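Alpha-catenin-like protein hmp-1 (Caenorhabditis elegans, PDB 5H5M) binds beta-catenin and actin filaments in the cadherin-catenin complex of adherens junctions, and is required for cell migration and cell shape changes during embryonic body enclosure and elongation. Local coordinates at residues 135-138 against 144-147; 191-196 against 214-219; 63-68 against 104-109; 16-21 against 99-104; 330-335 against 353-358. All blocks are in the same frame, centred on the assembly; numbering follows the deposited sequence.

Interaction 1 of 5, residues 135-138 against 144-147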
# COMPACT_ATOMS: atom_id res chain seq x y z
N GLU A 135 -4.00 19.80 18.03
CA GLU A 135 -5.00 20.85 18.09
C GLU A 135 -5.96 20.65 19.27
O GLU A 135 -6.38 21.62 19.90
CB GLU A 135 -5.78 20.93 16.77
CG GLU A 135 -4.94 21.39 15.59
CD GLU A 135 -5.75 21.59 14.33
OE1 GLU A 135 -6.98 21.36 14.37
OE2 GLU A 135 -5.17 21.99 13.30
N ALA A 136 -6.30 19.40 19.55
CA ALA A 136 -7.13 19.09 20.71
C ALA A 136 -6.39 19.41 22.00
O ALA A 136 -6.98 19.92 22.96
CB ALA A 136 -7.55 17.63 20.69
N ALA A 137 -5.09 19.13 22.02
CA ALA A 137 -4.27 19.37 23.20
C ALA A 137 -4.06 20.86 23.45
O ALA A 137 -3.91 21.29 24.59
CB ALA A 137 -2.92 18.67 23.05
N LYS A 138 -4.05 21.65 22.39
CA LYS A 138 -3.84 23.09 22.52
C LYS A 138 -5.02 23.82 23.14
O LYS A 138 -4.90 24.98 23.54
CB LYS A 138 -3.52 23.71 21.15
CG LYS A 138 -2.10 23.48 20.68
CD LYS A 138 -1.80 24.27 19.41
CE LYS A 138 -0.37 24.04 18.95
NZ LYS A 138 -0.05 24.76 17.69
N ASN A 144 -11.11 14.84 23.73
CA ASN A 144 -10.65 14.68 22.35
C ASN A 144 -9.19 14.28 22.27
O ASN A 144 -8.81 13.50 21.40
CB ASN A 144 -10.88 15.97 21.56
CG ASN A 144 -12.33 16.20 21.21
OD1 ASN A 144 -13.14 15.27 21.24
ND2 ASN A 144 -12.67 17.44 20.87
N THR A 145 -8.37 14.82 23.17
CA THR A 145 -6.95 14.50 23.17
C THR A 145 -6.74 13.00 23.40
O THR A 145 -5.97 12.37 22.69
CB THR A 145 -6.18 15.30 24.25
OG1 THR A 145 -6.29 16.70 23.97
CG2 THR A 145 -4.71 14.91 24.25
N ARG A 146 -7.45 12.45 24.38
CA ARG A 146 -7.34 11.02 24.68
C ARG A 146 -7.85 10.16 23.54
O ARG A 146 -7.29 9.10 23.25
CB ARG A 146 -8.08 10.69 25.98
CG ARG A 146 -7.51 11.41 27.19
CD ARG A 146 -7.77 10.65 28.47
NE ARG A 146 -7.25 11.38 29.63
CZ ARG A 146 -5.99 11.34 30.04
NH1 ARG A 146 -5.10 10.60 29.39
NH2 ARG A 146 -5.61 12.03 31.11
N TYR A 147 -8.92 10.61 22.89
CA TYR A 147 -9.43 9.92 21.70
C TYR A 147 -8.41 9.99 20.57
O TYR A 147 -8.05 8.97 19.97
CB TYR A 147 -10.77 10.51 21.25
CG TYR A 147 -11.27 9.90 19.96
CD1 TYR A 147 -11.75 8.60 19.92
CD2 TYR A 147 -11.24 10.62 18.77
CE1 TYR A 147 -12.20 8.03 18.74
CE2 TYR A 147 -11.69 10.07 17.59
CZ TYR A 147 -12.17 8.77 17.58
OH TYR A 147 -12.62 8.21 16.40
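Ala136 and Thr145 meet at the turn of a tight helical hairpin, where helix 128-137 gives way after a few residues to helix 142-166 in the helical M domain of this vinculin-family protein. Their CA atoms lie only 5.2 Å apart, a spacing that small side chains make possible. The CB of Ala136 points toward the second helix and wedges between two neighbours there: it sits 3.6 Å from Thr145 OG1 and 3.8 Å from Asn144 CB, so one methyl group touches both a hydroxyl and a methylene. Asn144 contributes only that CB at the edge of the contact.

Thr145 lays its OG1 against the backbone of Ala136 and Ala137 without bonding to it. With OG1 set beside its own backbone N (chi1 -62°), the hydroxyl can bond to the carbonyl O of His141, four residues back, just ahead of helix 142-166. That bond satisfies the buried oxygen, and its approach to Ala136 and Ala137 is van der Waals contact. Beyond the hairpin, the side chain of Thr145 rests on Ile198 and Cys201 of helix 173-202, which ties the turn to the next helix of the bundle. Ala137 completes the contact from alongside, its CB 4.0 Å from Thr145 OG1 and its backbone N 3.3 Å from the same oxygen, close but at an angle too poor for a hydrogen bond.

Interaction 2 of 5, residues 191-196 against 214-219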
# COMPACT_ATOMS: atom_id res chain seq x y z
N PRO A 191 4.54 6.43 21.57
CA PRO A 191 3.86 6.63 22.86
C PRO A 191 4.33 7.89 23.58
O PRO A 191 3.61 8.43 24.42
CB PRO A 191 4.22 5.38 23.66
CG PRO A 191 4.84 4.42 22.68
CD PRO A 191 5.44 5.27 21.61
N GLN A 192 5.53 8.35 23.26
CA GLN A 192 6.08 9.55 23.86
C GLN A 192 5.43 10.79 23.26
O GLN A 192 5.16 11.76 23.96
CB GLN A 192 7.60 9.60 23.69
CG GLN A 192 8.32 8.39 24.25
CD GLN A 192 9.81 8.40 23.95
OE1 GLN A 192 10.31 9.29 23.27
NE2 GLN A 192 10.52 7.40 24.46
N VAL A 193 5.19 10.74 21.95
CA VAL A 193 4.47 11.81 21.26
C VAL A 193 3.07 11.96 21.85
O VAL A 193 2.62 13.07 22.12
CB VAL A 193 4.37 11.55 19.75
CG1 VAL A 193 3.46 12.58 19.09
CG2 VAL A 193 5.74 11.57 19.11
N ALA A 194 2.40 10.83 22.06
CA ALA A 194 1.07 10.83 22.67
C ALA A 194 1.08 11.49 24.04
O ALA A 194 0.27 12.36 24.32
CB ALA A 194 0.54 9.40 22.76
N GLN A 195 2.02 11.07 24.89
CA GLN A 195 2.13 11.61 26.24
C GLN A 195 2.46 13.10 26.26
O GLN A 195 2.00 13.83 27.14
CB GLN A 195 3.18 10.83 27.04
CG GLN A 195 2.78 9.40 27.36
CD GLN A 195 1.46 9.32 28.09
OE1 GLN A 195 1.18 10.11 28.99
NE2 GLN A 195 0.63 8.35 27.70
N ALA A 196 3.25 13.55 25.29
CA ALA A 196 3.59 14.96 25.17
C ALA A 196 2.33 15.80 24.94
O ALA A 196 2.23 16.93 25.41
CB ALA A 196 4.59 15.19 24.05
N GLU A 214 5.94 20.55 20.11
CA GLU A 214 6.45 20.87 18.78
C GLU A 214 7.76 20.14 18.50
O GLU A 214 8.02 19.75 17.36
CB GLU A 214 6.64 22.38 18.63
CG GLU A 214 6.30 22.92 17.24
CD GLU A 214 4.80 22.91 16.94
OE1 GLU A 214 4.01 22.47 17.80
OE2 GLU A 214 4.42 23.34 15.83
N THR A 215 8.58 19.97 19.53
CA THR A 215 9.81 19.21 19.40
C THR A 215 9.51 17.76 19.01
O THR A 215 10.13 17.20 18.10
CB THR A 215 10.64 19.24 20.70
OG1 THR A 215 11.15 20.56 20.91
CG2 THR A 215 11.80 18.26 20.63
N TYR A 216 8.53 17.17 19.69
CA TYR A 216 8.10 15.80 19.39
C TYR A 216 7.41 15.71 18.04
O TYR A 216 7.60 14.73 17.31
CB TYR A 216 7.17 15.28 20.49
CG TYR A 216 7.93 14.67 21.64
CD1 TYR A 216 8.28 13.33 21.63
CD2 TYR A 216 8.33 15.44 22.72
CE1 TYR A 216 8.99 12.76 22.67
CE2 TYR A 216 9.04 14.89 23.77
CZ TYR A 216 9.37 13.55 23.74
OH TYR A 216 10.07 12.99 24.78
N LYS A 217 6.61 16.72 17.72
CA LYS A 217 5.90 16.78 16.45
C LYS A 217 6.87 16.72 15.28
O LYS A 217 6.70 15.93 14.35
CB LYS A 217 5.06 18.04 16.37
CG LYS A 217 4.50 18.34 14.98
CD LYS A 217 4.09 19.80 14.88
CE LYS A 217 3.63 20.16 13.48
NZ LYS A 217 3.23 21.59 13.39
N ASN A 218 7.90 17.56 15.33
CA ASN A 218 8.85 17.66 14.23
C ASN A 218 9.73 16.42 14.10
O ASN A 218 10.04 15.99 12.99
CB ASN A 218 9.72 18.91 14.41
CG ASN A 218 8.93 20.19 14.26
OD1 ASN A 218 8.01 20.27 13.44
ND2 ASN A 218 9.27 21.20 15.05
N ALA A 219 10.13 15.85 15.24
CA ALA A 219 10.91 14.62 15.22
C ALA A 219 10.11 13.49 14.59
O ALA A 219 10.64 12.68 13.84
CB ALA A 219 11.36 14.25 16.63
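Tyr216 is the side chain that Gln192, Val193 and Ala196 close on, where helices 173-202 and 207-233 pack as consecutive antiparallel members of a four-helix bundle. Over these short segments the helix axes approach to 9.5 Å, with an angle of 149° between their directions.

The apolar contacts come first. Val193 puts CG2 at the edge of the phenol, near its plane, 4.0 Å from Tyr216 CD1, the two side chains sliding past each other in opposite directions. Ala196 brings its CB obliquely to the ring, 4.0 Å from Tyr216 CD2. Val193 also reaches Leu130, Phe152 and Trp220, so this one valine meets the other three helices of the bundle.

The polar groups beside the ring touch it without hydrogen bonding to it. Gln192 lays its CB 3.6 Å from Tyr216 CE1, and its side chain, extended beyond CG, crosses the tyrosine at about a right angle, amide and ring planes 83° apart. Gln192 OE1 lies at the ring edge, in plane, 3.8 Å from Tyr216 CE1, while the backbone O of Gln192 stands over one face, toward the rim.

The one charged pair belongs to a single helix: Lys217 NZ bridges to Glu214 OE2 at 3.2 Å. Replacing Tyr216 by an alanine would probably leave the CB of Gln192 and the methyl of Ala196 without the ring they rest on and open a gap between the helices. Van der Waals contact round one aromatic ring thus joins the segments, with no bond between them.

Interaction 3 of 5, residues 63-68 against 104-109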
# COMPACT_ATOMS: atom_id res chain seq x y z
N VAL A 63 -3.29 -17.71 -2.67
CA VAL A 63 -3.58 -19.11 -2.36
C VAL A 63 -3.61 -19.98 -3.62
O VAL A 63 -2.99 -21.04 -3.67
CB VAL A 63 -4.92 -19.24 -1.60
CG1 VAL A 63 -5.33 -20.70 -1.48
CG2 VAL A 63 -4.81 -18.61 -0.23
N ALA A 64 -4.33 -19.51 -4.63
CA ALA A 64 -4.46 -20.25 -5.89
C ALA A 64 -3.11 -20.44 -6.59
O ALA A 64 -2.81 -21.53 -7.08
CB ALA A 64 -5.44 -19.54 -6.81
N GLU A 65 -2.31 -19.38 -6.64
CA GLU A 65 -1.02 -19.44 -7.32
C GLU A 65 -0.01 -20.30 -6.57
O GLU A 65 0.91 -20.84 -7.18
CB GLU A 65 -0.45 -18.03 -7.52
CG GLU A 65 -1.04 -17.29 -8.71
CD GLU A 65 -0.84 -18.04 -10.02
OE1 GLU A 65 0.21 -18.69 -10.19
OE2 GLU A 65 -1.74 -17.97 -10.88
N CYS A 66 -0.18 -20.43 -5.26
CA CYS A 66 0.66 -21.34 -4.49
C CYS A 66 0.39 -22.78 -4.89
O CYS A 66 1.32 -23.58 -5.03
CB CYS A 66 0.44 -21.15 -2.99
SG CYS A 66 1.20 -19.67 -2.32
N ASN A 67 -0.88 -23.11 -5.07
CA ASN A 67 -1.28 -24.45 -5.49
C ASN A 67 -0.82 -24.73 -6.91
O ASN A 67 -0.41 -25.85 -7.23
CB ASN A 67 -2.79 -24.62 -5.38
CG ASN A 67 -3.28 -24.55 -3.95
OD1 ASN A 67 -2.54 -24.85 -3.01
ND2 ASN A 67 -4.54 -24.16 -3.77
N ASN A 68 -0.87 -23.71 -7.77
CA ASN A 68 -0.40 -23.84 -9.14
C ASN A 68 1.11 -24.05 -9.19
O ASN A 68 1.61 -24.83 -10.00
CB ASN A 68 -0.80 -22.62 -9.97
CG ASN A 68 -2.30 -22.44 -10.08
OD1 ASN A 68 -3.07 -23.39 -9.92
ND2 ASN A 68 -2.74 -21.22 -10.37
N THR A 104 5.59 -18.65 -10.77
CA THR A 104 6.41 -17.88 -9.84
C THR A 104 6.27 -16.38 -10.09
O THR A 104 6.15 -15.59 -9.15
CB THR A 104 7.89 -18.28 -9.93
OG1 THR A 104 8.03 -19.69 -9.74
CG2 THR A 104 8.70 -17.57 -8.86
N LYS A 105 6.29 -15.99 -11.36
CA LYS A 105 6.15 -14.59 -11.74
C LYS A 105 4.81 -14.02 -11.27
O LYS A 105 4.73 -12.88 -10.79
CB LYS A 105 6.28 -14.41 -13.25
CG LYS A 105 6.00 -12.99 -13.71
CD LYS A 105 6.08 -12.82 -15.22
CE LYS A 105 5.67 -11.41 -15.62
NZ LYS A 105 5.78 -11.16 -17.08
N ASP A 106 3.74 -14.80 -11.43
CA ASP A 106 2.42 -14.35 -11.02
C ASP A 106 2.31 -14.29 -9.50
O ASP A 106 1.72 -13.36 -8.95
CB ASP A 106 1.34 -15.27 -11.58
CG ASP A 106 1.14 -15.09 -13.07
OD1 ASP A 106 0.80 -16.08 -13.76
OD2 ASP A 106 1.33 -13.96 -13.56
N LEU A 107 2.89 -15.28 -8.82
CA LEU A 107 2.85 -15.32 -7.37
C LEU A 107 3.52 -14.09 -6.76
O LEU A 107 3.01 -13.49 -5.82
CB LEU A 107 3.50 -16.59 -6.84
CG LEU A 107 3.56 -16.70 -5.31
CD1 LEU A 107 2.16 -16.68 -4.71
CD2 LEU A 107 4.30 -17.95 -4.88
N ARG A 108 4.67 -13.70 -7.31
CA ARG A 108 5.39 -12.58 -6.73
C ARG A 108 4.68 -11.26 -7.02
O ARG A 108 4.72 -10.35 -6.20
CB ARG A 108 6.85 -12.54 -7.22
CG ARG A 108 7.05 -12.45 -8.71
CD ARG A 108 8.54 -12.47 -9.03
NE ARG A 108 9.24 -11.33 -8.44
CZ ARG A 108 10.50 -11.36 -8.00
NH1 ARG A 108 11.20 -12.48 -8.08
NH2 ARG A 108 11.04 -10.27 -7.48
N ARG A 109 4.01 -11.16 -8.16
CA ARG A 109 3.23 -9.95 -8.45
C ARG A 109 2.12 -9.78 -7.43
O ARG A 109 1.90 -8.69 -6.91
CB ARG A 109 2.64 -9.98 -9.87
CG ARG A 109 1.93 -8.68 -10.24
CD ARG A 109 1.27 -8.73 -11.61
NE ARG A 109 0.18 -9.69 -11.66
CZ ARG A 109 0.27 -10.90 -12.20
NH1 ARG A 109 -0.78 -11.71 -12.20
NH2 ARG A 109 1.41 -11.30 -12.74
O HOH W 1 -0.67 -17.98 -13.36
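Leu107 packs CD1 against Cys66 and Glu65, joining antiparallel helices 56-80 and 92-122 of the N-terminal helical bundle; the axes of the two short segments pass at 9.3 Å, and the first helix lies in a predicted coiled coil. This is the tight half. With CG anti to the backbone N (chi1 178°), the leucine points CD1 at Cys66 SG, 3.9 Å away, and at the CB of Glu65. Ile41 and Ser45 of helix 27-49 and Leu69 also touch Leu107, so the methyl group lies within the bundle interior.

The other half is polar and looser. Glu65 bends at CG and brings its carboxylate carbon CD to 3.9 Å from Asp106 CB. The two carboxylates are turned 73° apart, and Glu65 OE2 and Asp106 OD1 stay 4.3 Å from each other, a like-charged pair. A water donates to Glu65 OE2; its distance to Asp106 OD1 is too short to be trusted. Arg109, one turn on, probably offsets part of the negative charge: its NH2 meets Asp106 OD2 on the anti lone pair at 2.8 Å, in the guanidinium plane, with an N-H...O angle of 166°.

Interaction 4 of 5, residues 16-21 against 99-104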
# COMPACT_ATOMS: atom_id res chain seq x y z
N ASN A 16 16.14 -20.07 -10.22
CA ASN A 16 17.40 -20.55 -10.77
C ASN A 16 17.68 -21.99 -10.37
O ASN A 16 18.27 -22.75 -11.14
CB ASN A 16 18.56 -19.65 -10.32
CG ASN A 16 18.50 -18.27 -10.93
OD1 ASN A 16 18.21 -18.11 -12.12
ND2 ASN A 16 18.77 -17.25 -10.12
N ARG A 17 17.24 -22.37 -9.17
CA ARG A 17 17.46 -23.72 -8.66
C ARG A 17 16.76 -24.77 -9.52
O ARG A 17 17.26 -25.88 -9.67
CB ARG A 17 16.96 -23.83 -7.21
CG ARG A 17 17.74 -23.00 -6.21
CD ARG A 17 19.23 -23.33 -6.23
NE ARG A 17 19.51 -24.71 -5.85
CZ ARG A 17 19.82 -25.11 -4.63
NH1 ARG A 17 19.89 -24.22 -3.64
NH2 ARG A 17 20.07 -26.39 -4.38
N ILE A 18 15.62 -24.40 -10.10
CA ILE A 18 14.84 -25.34 -10.90
C ILE A 18 15.45 -25.56 -12.28
O ILE A 18 15.02 -26.44 -13.03
CB ILE A 18 13.39 -24.86 -11.08
CG1 ILE A 18 13.36 -23.51 -11.79
CG2 ILE A 18 12.67 -24.81 -9.74
CD1 ILE A 18 11.98 -22.99 -12.06
N GLU A 19 16.45 -24.75 -12.62
CA GLU A 19 17.16 -24.90 -13.88
C GLU A 19 18.45 -25.68 -13.66
O GLU A 19 19.51 -25.11 -13.42
CB GLU A 19 17.45 -23.54 -14.50
CG GLU A 19 16.21 -22.84 -15.03
CD GLU A 19 16.50 -21.45 -15.57
OE1 GLU A 19 17.46 -20.81 -15.09
OE2 GLU A 19 15.78 -21.01 -16.49
N ILE A 20 18.34 -27.00 -13.74
CA ILE A 20 19.48 -27.89 -13.55
C ILE A 20 19.79 -28.59 -14.87
O ILE A 20 18.89 -28.83 -15.67
CB ILE A 20 19.19 -28.96 -12.47
CG1 ILE A 20 18.45 -28.33 -11.28
CG2 ILE A 20 20.48 -29.63 -12.01
CD1 ILE A 20 17.92 -29.34 -10.29
N ASP A 21 21.06 -28.89 -15.10
CA ASP A 21 21.43 -29.75 -16.22
C ASP A 21 20.77 -31.10 -16.02
O ASP A 21 21.00 -31.76 -15.01
CB ASP A 21 22.95 -29.89 -16.33
CG ASP A 21 23.37 -30.90 -17.38
OD1 ASP A 21 22.72 -30.98 -18.44
OD2 ASP A 21 24.36 -31.63 -17.14
N GLU A 99 6.84 -23.15 -17.36
CA GLU A 99 5.57 -23.19 -16.64
C GLU A 99 5.74 -22.76 -15.19
O GLU A 99 4.93 -22.01 -14.65
CB GLU A 99 4.96 -24.59 -16.72
CG GLU A 99 3.63 -24.74 -15.99
CD GLU A 99 2.49 -24.01 -16.67
OE1 GLU A 99 2.67 -23.53 -17.81
OE2 GLU A 99 1.40 -23.91 -16.07
N VAL A 100 6.81 -23.25 -14.55
CA VAL A 100 7.09 -22.89 -13.17
C VAL A 100 7.41 -21.40 -13.05
O VAL A 100 6.91 -20.72 -12.16
CB VAL A 100 8.27 -23.71 -12.60
CG1 VAL A 100 8.55 -23.29 -11.16
CG2 VAL A 100 7.96 -25.19 -12.67
N HIS A 101 8.24 -20.91 -13.97
CA HIS A 101 8.62 -19.49 -14.00
C HIS A 101 7.41 -18.59 -14.14
O HIS A 101 7.36 -17.51 -13.55
CB HIS A 101 9.61 -19.21 -15.13
CG HIS A 101 11.03 -19.56 -14.80
ND1 HIS A 101 12.01 -19.69 -15.76
CD2 HIS A 101 11.64 -19.79 -13.61
CE1 HIS A 101 13.16 -20.00 -15.18
NE2 HIS A 101 12.96 -20.06 -13.87
N LYS A 102 6.43 -19.03 -14.93
CA LYS A 102 5.22 -18.24 -15.13
C LYS A 102 4.37 -18.19 -13.86
O LYS A 102 3.79 -17.15 -13.54
CB LYS A 102 4.39 -18.82 -16.28
CG LYS A 102 3.41 -17.82 -16.88
CD LYS A 102 2.00 -18.37 -16.91
CE LYS A 102 1.92 -19.65 -17.73
NZ LYS A 102 0.54 -20.21 -17.75
N ARG A 103 4.29 -19.30 -13.14
CA ARG A 103 3.55 -19.34 -11.88
C ARG A 103 4.27 -18.53 -10.81
O ARG A 103 3.64 -17.80 -10.05
CB ARG A 103 3.36 -20.78 -11.40
CG ARG A 103 2.67 -21.68 -12.41
CD ARG A 103 1.25 -21.20 -12.70
NE ARG A 103 0.66 -21.93 -13.82
CZ ARG A 103 -0.61 -21.82 -14.19
NH1 ARG A 103 -1.44 -21.02 -13.54
NH2 ARG A 103 -1.06 -22.53 -15.22
N THR A 104 5.59 -18.65 -10.77
CA THR A 104 6.41 -17.88 -9.84
C THR A 104 6.27 -16.38 -10.09
O THR A 104 6.15 -15.59 -9.15
CB THR A 104 7.89 -18.28 -9.93
OG1 THR A 104 8.03 -19.69 -9.74
CG2 THR A 104 8.70 -17.57 -8.86
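At one end of the N-terminal helical bundle, where the chain leaves helix 6-17, Ile18 and Glu19 close onto Val100 and His101 of helix 92-122. Ile18 and Val100 reach toward each other tip to tip, CD1 to CG1 at 3.6 Å. The isoleucine can do this because CG1 takes the crowded position between backbone N and carbonyl carbon (chi1 60°), which sends CD1 across to the helix. The CD1 of Ile18 also lies 3.6 Å from His101 CD2, approaching the ring obliquely.

His101 carries the polar side. Its NE2 bonds to the backbone O of Gln15 and so ties the ring to the last turn of helix 6-17. Glu19 OE2 lies in the ring plane, 3.1 Å from His101 CE1. The carboxylate is turned 72° from the ring; the nearest ring atom is a carbon, so it is a C-H that faces the oxygen. An alanine in place of His101 would probably leave the Gln15 carbonyl without this donor and the CD1 of Ile18 with a gap beside it. Tyr80 OH holds the loop that follows the helix, hydrogen-bonded with Ile18 O and Ile20 N. On helix 92-122 itself, Thr104 OG1 donates to Val100 O at 2.9 Å.

Interaction 5 of 5, residues 330-335 against 353-358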
# COMPACT_ATOMS: atom_id res chain seq x y z
N SER A 330 -17.85 17.40 -0.33
CA SER A 330 -18.17 18.08 0.92
C SER A 330 -19.59 18.63 0.90
O SER A 330 -20.30 18.56 1.90
CB SER A 330 -17.18 19.21 1.19
OG SER A 330 -17.53 19.92 2.37
N ALA A 331 -20.00 19.18 -0.24
CA ALA A 331 -21.35 19.70 -0.41
C ALA A 331 -22.37 18.57 -0.31
O ALA A 331 -23.47 18.75 0.21
CB ALA A 331 -21.48 20.43 -1.73
N LEU A 332 -21.99 17.40 -0.82
CA LEU A 332 -22.83 16.21 -0.73
C LEU A 332 -22.92 15.75 0.73
O LEU A 332 -24.00 15.39 1.20
CB LEU A 332 -22.27 15.09 -1.62
CG LEU A 332 -22.76 13.65 -1.44
CD1 LEU A 332 -24.27 13.57 -1.53
CD2 LEU A 332 -22.12 12.74 -2.48
N ALA A 333 -21.79 15.79 1.42
CA ALA A 333 -21.75 15.42 2.83
C ALA A 333 -22.64 16.34 3.67
O ALA A 333 -23.35 15.88 4.57
CB ALA A 333 -20.32 15.46 3.34
N ASN A 334 -22.61 17.63 3.37
CA ASN A 334 -23.43 18.60 4.09
C ASN A 334 -24.91 18.41 3.82
O ASN A 334 -25.74 18.62 4.70
CB ASN A 334 -23.01 20.03 3.74
CG ASN A 334 -21.63 20.38 4.28
OD1 ASN A 334 -21.19 19.85 5.29
ND2 ASN A 334 -20.94 21.29 3.59
N ARG A 335 -25.25 18.02 2.60
CA ARG A 335 -26.65 17.78 2.25
C ARG A 335 -27.19 16.54 2.96
O ARG A 335 -28.38 16.47 3.27
CB ARG A 335 -26.82 17.63 0.73
CG ARG A 335 -26.66 18.92 -0.05
CD ARG A 335 -27.02 18.75 -1.53
NE ARG A 335 -26.22 17.71 -2.18
CZ ARG A 335 -25.23 17.96 -3.04
NH1 ARG A 335 -24.92 19.22 -3.34
NH2 ARG A 335 -24.56 16.96 -3.60
N ASN A 353 -25.11 9.01 -8.06
CA ASN A 353 -24.56 9.40 -9.35
C ASN A 353 -23.65 10.62 -9.25
O ASN A 353 -22.61 10.68 -9.90
CB ASN A 353 -25.70 9.67 -10.34
CG ASN A 353 -26.32 8.39 -10.88
OD1 ASN A 353 -25.64 7.38 -11.07
ND2 ASN A 353 -27.63 8.42 -11.12
N GLU A 354 -24.03 11.59 -8.42
CA GLU A 354 -23.20 12.77 -8.21
C GLU A 354 -21.87 12.41 -7.57
O GLU A 354 -20.84 13.00 -7.90
CB GLU A 354 -23.94 13.79 -7.33
CG GLU A 354 -23.08 14.97 -6.86
CD GLU A 354 -22.48 15.79 -8.00
OE1 GLU A 354 -22.96 15.69 -9.15
OE2 GLU A 354 -21.53 16.55 -7.74
N PHE A 355 -21.88 11.43 -6.68
CA PHE A 355 -20.66 10.97 -6.04
C PHE A 355 -19.77 10.22 -7.03
O PHE A 355 -18.56 10.41 -7.05
CB PHE A 355 -20.98 10.08 -4.84
CG PHE A 355 -19.78 9.75 -3.99
CD1 PHE A 355 -19.08 10.76 -3.35
CD2 PHE A 355 -19.36 8.44 -3.84
CE1 PHE A 355 -17.98 10.47 -2.56
CE2 PHE A 355 -18.26 8.15 -3.05
CZ PHE A 355 -17.57 9.16 -2.41
N ILE A 356 -20.40 9.39 -7.86
CA ILE A 356 -19.68 8.64 -8.89
C ILE A 356 -19.02 9.58 -9.89
O ILE A 356 -17.85 9.40 -10.24
CB ILE A 356 -20.63 7.68 -9.65
CG1 ILE A 356 -20.98 6.48 -8.77
CG2 ILE A 356 -19.99 7.20 -10.95
CD1 ILE A 356 -21.95 5.50 -9.43
N ASN A 357 -19.76 10.58 -10.35
CA ASN A 357 -19.22 11.57 -11.28
C ASN A 357 -18.09 12.38 -10.65
O ASN A 357 -17.14 12.76 -11.33
CB ASN A 357 -20.32 12.50 -11.78
CG ASN A 357 -21.34 11.79 -12.65
OD1 ASN A 357 -21.03 10.78 -13.28
ND2 ASN A 357 -22.55 12.32 -12.70
N ALA A 358 -18.20 12.64 -9.35
CA ALA A 358 -17.16 13.37 -8.64
C ALA A 358 -15.90 12.52 -8.50
O ALA A 358 -14.79 13.00 -8.71
CB ALA A 358 -17.66 13.81 -7.27
O HOH W 2 -21.87 17.59 -4.84
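Leu332 and Phe355 cross at about a right angle, with one leucine methyl doing all the touching. Leu332 CD2 lies 3.7 Å from both CD1 and CB of Phe355, near the root of the aromatic side chain, and comes to the ring obliquely. The leucine extends with CG anti to its own nitrogen (chi1 165°), which carries CD2 over to the facing helix, while the phenyl runs on into the bundle.

The helices are 305-339 and 345-374, a hairpin of the C-terminal helical bundle of this M domain fragment. Ile259 of helix 237-260 touches both Leu332 and Phe355, and Val276 and Ala279 of helix 276-300 back the phenyl, so all four helices meet around this pair.

On the flank, Arg335 and Glu354 also cross at about a right angle, guanidinium and carboxylate 75° apart. They touch only through Arg335 NH2 and Glu354 CG at 4.1 Å. A water joins them, accepting from NH2 and donating to Glu354 OE2. Each charge has a firmer partner elsewhere: Arg335 NE pairs with Glu351, and Glu354 OE2 with Arg328. The Arg335 guanidinium, bent at chi3, folds back on its own helix, Ala331 O 3.6 Å above one face and offset toward the rim.

How the interactions relate
The five contacts sit in three parts of an almost wholly helical chain. Interactions 3 and 4 belong to the N-terminal bundle: they touch, with centres 13 Å apart, share helix 92-122 and Thr104, and have alternating segments along the chain. After them come interactions 1 and 2, their centres also 13 Å apart but not touching; helix 142-166 of the first is followed directly by helix 173-202 of the second, so they continue one bundle. Interaction 5 comes last, about 30 Å and 37 Å, centre to centre, from interactions 1 and 2. The farthest pair, interactions 1 and 4, are 56 Å apart between centres, so the domain is elongated, and each of these contacts joins helices within one part of it.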